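Side-chain contact in aminotransferase class I and II (Streptococcus suis 89/1591, PDB 3OP7), which probably catalyses a pyridoxal-phosphate-dependent transamination, with the cofactor held covalently as an internal aldimine: residues A[320-325]-A[362-367]. Residues are numbered along the deposited sequence; the frame is centred on the assembly and turned at random.
Sequences EDFCLQ and EKLSQF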
loop_
_atom_site.group_PDB
_atom_site.type_symbol
_atom_site.label_atom_id
_atom_site.label_comp_id
_atom_site.label_asym_id
_atom_site.label_seq_id
_atom_site.Cartn_x
_atom_site.Cartn_y
_atom_site.Cartn_z
ATOM N N GLU A 320 -15.738 7.403 25.119
ATOM C CA GLU A 320 -16.114 8.003 23.833
ATOM C C GLU A 320 -16.951 9.263 24.096
ATOM O O GLU A 320 -16.717 10.306 23.496
ATOM C CB GLU A 320 -16.836 7.008 22.929
ATOM C CG GLU A 320 -17.379 7.618 21.620
ATOM C CD GLU A 320 -16.851 6.960 20.336
ATOM O OE1 GLU A 320 -16.047 6.017 20.377
ATOM O OE2 GLU A 320 -17.225 7.461 19.250
ATOM N N ASP A 321 -17.895 9.197 25.027
ATOM C CA ASP A 321 -18.668 10.377 25.373
ATOM C C ASP A 321 -17.750 11.458 26.016
ATOM O O ASP A 321 -17.869 12.662 25.715
ATOM C CB ASP A 321 -19.782 10.024 26.366
ATOM C CG ASP A 321 -20.865 9.076 25.791
ATOM O OD1 ASP A 321 -20.876 8.744 24.593
ATOM O OD2 ASP A 321 -21.755 8.686 26.581
ATOM N N PHE A 322 -16.846 11.029 26.901
ATOM C CA PHE A 322 -15.926 11.946 27.584
ATOM C C PHE A 322 -15.073 12.689 26.563
ATOM O O PHE A 322 -14.929 13.909 26.610
ATOM C CB PHE A 322 -15.028 11.142 28.505
ATOM C CG PHE A 322 -14.013 11.950 29.260
ATOM C CD1 PHE A 322 -12.768 12.220 28.711
ATOM C CD2 PHE A 322 -14.270 12.364 30.548
ATOM C CE1 PHE A 322 -11.814 12.926 29.426
ATOM C CE2 PHE A 322 -13.320 13.079 31.275
ATOM C CZ PHE A 322 -12.100 13.356 30.720
ATOM N N CYS A 323 -14.482 11.940 25.649
ATOM C CA CYS A 323 -13.651 12.554 24.625
ATOM C C CYS A 323 -14.421 13.431 23.621
ATOM O O CYS A 323 -13.880 14.431 23.146
ATOM C CB CYS A 323 -12.860 11.491 23.870
ATOM S SG CYS A 323 -11.536 10.725 24.882
ATOM N N LEU A 324 -15.655 13.045 23.280
ATOM C CA LEU A 324 -16.511 13.874 22.413
ATOM C C LEU A 324 -16.814 15.209 23.094
ATOM O O LEU A 324 -16.750 16.273 22.477
ATOM C CB LEU A 324 -17.834 13.166 22.084
ATOM C CG LEU A 324 -17.819 11.965 21.114
ATOM C CD1 LEU A 324 -19.151 11.172 21.254
ATOM C CD2 LEU A 324 -17.581 12.427 19.678
ATOM N N GLN A 325 -17.157 15.137 24.371
ATOM C CA GLN A 325 -17.439 16.341 25.148
ATOM C C GLN A 325 -16.216 17.226 25.317
ATOM O O GLN A 325 -16.317 18.436 25.169
ATOM C CB GLN A 325 -17.972 15.971 26.517
ATOM C CG GLN A 325 -19.364 15.426 26.496
ATOM C CD GLN A 325 -19.918 15.236 27.909
ATOM O OE1 GLN A 325 -20.721 14.329 28.156
ATOM N NE2 GLN A 325 -19.469 16.076 28.842
ATOM N N GLU A 362 -3.480 21.325 30.157
ATOM C CA GLU A 362 -4.149 22.389 30.892
ATOM C C GLU A 362 -5.668 22.324 30.690
ATOM O O GLU A 362 -6.434 22.294 31.667
ATOM C CB GLU A 362 -3.585 23.736 30.463
ATOM C CG GLU A 362 -2.428 24.221 31.373
ATOM C CD GLU A 362 -1.563 25.343 30.758
ATOM O OE1 GLU A 362 -1.873 25.860 29.643
ATOM O OE2 GLU A 362 -0.544 25.681 31.404
ATOM N N LYS A 363 -6.091 22.241 29.426
ATOM C CA LYS A 363 -7.514 22.198 29.093
ATOM C C LYS A 363 -8.188 20.900 29.543
ATOM O O LYS A 363 -9.350 20.915 29.934
ATOM C CB LYS A 363 -7.744 22.431 27.596
ATOM C CG LYS A 363 -7.425 23.869 27.108
ATOM C CD LYS A 363 -8.451 24.907 27.596
ATOM C CE LYS A 363 -8.422 26.193 26.762
ATOM N NZ LYS A 363 -9.089 27.343 27.458
ATOM N N LEU A 364 -7.468 19.785 29.471
ATOM C CA LEU A 364 -7.965 18.507 29.991
ATOM C C LEU A 364 -8.205 18.604 31.493
ATOM O O LEU A 364 -9.241 18.151 31.989
ATOM C CB LEU A 364 -6.972 17.379 29.689
ATOM C CG LEU A 364 -7.373 15.972 30.124
ATOM C CD1 LEU A 364 -8.821 15.630 29.715
ATOM C CD2 LEU A 364 -6.380 14.924 29.578
ATOM N N SER A 365 -7.270 19.217 32.215
ATOM C CA SER A 365 -7.464 19.437 33.668
ATOM C C SER A 365 -8.664 20.348 33.976
ATOM O O SER A 365 -9.371 20.133 34.965
ATOM C CB SER A 365 -6.201 20.017 34.314
ATOM O OG SER A 365 -5.180 19.037 34.318
ATOM N N GLN A 366 -8.884 21.354 33.128
ATOM C CA GLN A 366 -10.076 22.215 33.239
ATOM C C GLN A 366 -11.364 21.401 33.122
ATOM O O GLN A 366 -12.287 21.555 33.921
ATOM C CB GLN A 366 -10.074 23.290 32.145
ATOM C CG GLN A 366 -9.304 24.585 32.452
ATOM C CD GLN A 366 -9.407 25.560 31.288
ATOM O OE1 GLN A 366 -10.480 25.706 30.700
ATOM N NE2 GLN A 366 -8.295 26.217 30.936
ATOM N N PHE A 367 -11.407 20.533 32.112
ATOM C CA PHE A 367 -12.532 19.643 31.894
ATOM C C PHE A 367 -12.718 18.714 33.099
ATOM O O PHE A 367 -13.833 18.555 33.596
ATOM C CB PHE A 367 -12.306 18.835 30.601
ATOM C CG PHE A 367 -13.514 18.092 30.132
ATOM C CD1 PHE A 367 -14.709 18.759 29.875
ATOM C CD2 PHE A 367 -13.464 16.718 29.936
ATOM C CE1 PHE A 367 -15.841 18.057 29.434
ATOM C CE2 PHE A 367 -14.586 16.022 29.503
ATOM C CZ PHE A 367 -15.770 16.688 29.246
#
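Phe367 drives the edge of its ring onto one face of Phe322 in a T-shaped stack, the ring centroids 5.0 Å apart and the planes inclined at 69°. The leading atom is CE2 of Phe367, which stands over the centre of the Phe322 ring and lies 3.7 Å from Phe322 CE2; Phe367 CD2 follows, 3.7 Å from Phe322 CZ. The two side chains run past one another in opposite senses, each sent out across the gap with its CG anti to the backbone N (chi1 179° for Phe322, -168° for Phe367). Leu364, one turn before Phe367, meets the edge of the Phe322 ring near its plane, Leu364 CD1 lying 4.0 Å from Phe322 CE1, so face and edge are packed by the same helix. Such packing joins helices 319-330 and 354-368 in what is, as in other class I/II aminotransferases of fold type I, the smaller, C-terminal domain, where helices cover an antiparallel sheet. The axes of segments 320-325 and 362-367 come no nearer than 11.9 Å, and the two phenylalanines reach across much of that distance. Gln325 crosses the far end of Phe367 at about a right angle: Gln325 CB lies 3.6 Å from Phe367 CZ, and Gln325 NE2 lies 3.8 Å from Phe367 CZ, with the amide plane nearly perpendicular to the ring. Leu326 touches both Leu364 and Phe367, while Phe371 adds a second edge-to-face partner for Phe367.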